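Local coordinates for AvrPib protein (PDB 5Z1V), which acts as an avirulence effector of the rice blast fungus, a small MAX-fold protein whose avirulence activity depends on a positively charged patch and a stabilised hydrophobic core, at residues A[42-47]-A[59-64]. Residues are numbered along the deposited sequence; the frame is centred on the assembly and turned at random.
Sequences KYFTVS and SKYTVE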
loop_
_atom_site.group_PDB
_atom_site.type_symbol
_atom_site.label_atom_id
_atom_site.label_comp_id
_atom_site.label_asym_id
_atom_site.label_seq_id
_atom_site.Cartn_x
_atom_site.Cartn_y
_atom_site.Cartn_z
ATOM N N LYS A 42 -11.007 9.045 -2.893
ATOM C CA LYS A 42 -10.193 9.061 -4.101
ATOM C C LYS A 42 -9.620 7.670 -4.335
ATOM O O LYS A 42 -9.325 6.948 -3.388
ATOM C CB LYS A 42 -9.043 10.073 -3.992
ATOM C CG LYS A 42 -9.473 11.512 -3.859
ATOM C CD LYS A 42 -9.830 12.110 -5.207
ATOM C CE LYS A 42 -10.538 13.460 -5.037
ATOM N NZ LYS A 42 -11.997 13.287 -4.751
ATOM N N TYR A 43 -9.435 7.299 -5.596
ATOM C CA TYR A 43 -8.865 6.000 -5.894
ATOM C C TYR A 43 -7.352 6.083 -6.058
ATOM O O TYR A 43 -6.818 7.038 -6.632
ATOM C CB TYR A 43 -9.493 5.411 -7.155
ATOM C CG TYR A 43 -10.925 4.979 -6.957
ATOM C CD1 TYR A 43 -11.228 3.737 -6.408
ATOM C CD2 TYR A 43 -11.969 5.820 -7.298
ATOM C CE1 TYR A 43 -12.545 3.340 -6.217
ATOM C CE2 TYR A 43 -13.283 5.429 -7.121
ATOM C CZ TYR A 43 -13.562 4.198 -6.581
ATOM O OH TYR A 43 -14.878 3.831 -6.409
ATOM N N PHE A 44 -6.678 5.048 -5.563
ATOM C CA PHE A 44 -5.230 4.916 -5.576
ATOM C C PHE A 44 -4.852 3.489 -5.924
ATOM O O PHE A 44 -5.512 2.547 -5.494
ATOM C CB PHE A 44 -4.637 5.253 -4.213
ATOM C CG PHE A 44 -4.891 6.650 -3.796
ATOM C CD1 PHE A 44 -6.026 6.973 -3.076
ATOM C CD2 PHE A 44 -3.992 7.650 -4.131
ATOM C CE1 PHE A 44 -6.268 8.273 -2.687
ATOM C CE2 PHE A 44 -4.223 8.957 -3.741
ATOM C CZ PHE A 44 -5.368 9.270 -3.019
ATOM N N THR A 45 -3.797 3.328 -6.698
ATOM C CA THR A 45 -3.178 2.020 -6.901
ATOM C C THR A 45 -2.018 1.890 -5.925
ATOM O O THR A 45 -1.156 2.767 -5.879
ATOM C CB THR A 45 -2.660 1.847 -8.332
ATOM O OG1 THR A 45 -3.711 2.110 -9.273
ATOM C CG2 THR A 45 -2.151 0.427 -8.543
ATOM N N VAL A 46 -2.010 0.819 -5.129
ATOM C CA VAL A 46 -0.895 0.486 -4.246
ATOM C C VAL A 46 -0.210 -0.755 -4.800
ATOM O O VAL A 46 -0.857 -1.787 -5.003
ATOM C CB VAL A 46 -1.356 0.236 -2.796
ATOM C CG1 VAL A 46 -0.150 -0.223 -1.940
ATOM C CG2 VAL A 46 -2.001 1.497 -2.222
ATOM N N SER A 47 1.092 -0.663 -5.029
ATOM C CA SER A 47 1.859 -1.768 -5.589
ATOM C C SER A 47 2.924 -2.195 -4.594
ATOM O O SER A 47 3.506 -1.353 -3.913
ATOM C CB SER A 47 2.534 -1.352 -6.911
ATOM O OG SER A 47 1.586 -0.817 -7.814
ATOM N N SER A 59 -0.462 11.944 -5.385
ATOM C CA SER A 59 0.488 12.756 -4.638
ATOM C C SER A 59 0.064 13.061 -3.206
ATOM O O SER A 59 0.876 13.605 -2.452
ATOM C CB SER A 59 0.755 14.076 -5.382
ATOM O OG SER A 59 -0.436 14.814 -5.575
ATOM N N LYS A 60 -1.158 12.707 -2.802
ATOM C CA LYS A 60 -1.634 13.037 -1.460
ATOM C C LYS A 60 -0.916 12.234 -0.388
ATOM O O LYS A 60 -0.757 12.723 0.740
ATOM C CB LYS A 60 -3.130 12.756 -1.352
ATOM C CG LYS A 60 -3.897 13.687 -0.435
ATOM C CD LYS A 60 -5.341 13.223 -0.280
ATOM C CE LYS A 60 -5.971 12.758 -1.597
ATOM N NZ LYS A 60 -5.758 13.618 -2.789
ATOM N N TYR A 61 -0.520 10.993 -0.709
ATOM C CA TYR A 61 -0.003 10.043 0.264
ATOM C C TYR A 61 1.325 9.467 -0.202
ATOM O O TYR A 61 1.654 9.484 -1.389
ATOM C CB TYR A 61 -0.984 8.879 0.490
ATOM C CG TYR A 61 -2.366 9.328 0.860
ATOM C CD1 TYR A 61 -2.572 10.066 2.011
ATOM C CD2 TYR A 61 -3.467 9.015 0.060
ATOM C CE1 TYR A 61 -3.827 10.501 2.362
ATOM C CE2 TYR A 61 -4.744 9.441 0.409
ATOM C CZ TYR A 61 -4.913 10.179 1.571
ATOM O OH TYR A 61 -6.160 10.615 1.945
ATOM N N THR A 62 2.083 8.951 0.752
ATOM C CA THR A 62 3.185 8.037 0.493
ATOM C C THR A 62 2.886 6.722 1.203
ATOM O O THR A 62 1.870 6.585 1.891
ATOM C CB THR A 62 4.521 8.613 0.953
ATOM O OG1 THR A 62 4.451 8.905 2.346
ATOM C CG2 THR A 62 4.868 9.899 0.173
ATOM N N VAL A 63 3.756 5.738 1.012
ATOM C CA VAL A 63 3.563 4.436 1.637
ATOM C C VAL A 63 4.875 3.944 2.227
ATOM O O VAL A 63 5.969 4.274 1.745
ATOM C CB VAL A 63 2.994 3.383 0.645
ATOM C CG1 VAL A 63 1.528 3.645 0.381
ATOM C CG2 VAL A 63 3.742 3.420 -0.664
ATOM N N GLU A 64 4.751 3.120 3.266
ATOM C CA GLU A 64 5.903 2.458 3.873
ATOM C C GLU A 64 5.594 0.982 4.102
ATOM O O GLU A 64 4.425 0.613 4.280
ATOM C CB GLU A 64 6.261 3.144 5.184
ATOM C CG GLU A 64 7.718 3.524 5.316
ATOM C CD GLU A 64 7.872 4.774 6.156
ATOM O OE1 GLU A 64 8.405 5.786 5.638
ATOM O OE2 GLU A 64 7.411 4.748 7.321
#
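Phe44 CZ meets Tyr61 CE2 at 3.5 Å, the closest approach between 42-47 and 59-64; no hydrogen bond crosses, and the two segments meet through side chains alone, with the CA atoms of Phe44 and Tyr61 9.4 Å apart. Tyr61 comes over one face of the Phe44 ring, its CD2 lying toward the rim of that ring rather than above the centre. The planes are inclined at 59°, with centroids 5.2 Å apart, an oblique aromatic pairing. In each residue CB is directed at the other segment, and chi1 (-62° in Phe44, -54° in Tyr61), with CG beside the backbone N, then sets the ring against its partner between the two segments. Lys60 bends at chi3 and chi4, bringing its CE in at the edge of the Phe44 ring, 3.8 Å from CZ, while its CB sits over the centre of the Tyr61 ring. Its ammonium NZ is 6.5 Å from Lys42 NZ, so the two like charges probably raise the local positive potential. Ile39 touches both rings, Ile56 packs on Phe44 and Ile17 on Tyr61. Phe44, on strand 42-48, and Tyr61, just ahead of strand 62-63, pack between the two three-stranded antiparallel sheets, a hydrophobic interface characteristic of the β-sandwich of MAX effectors.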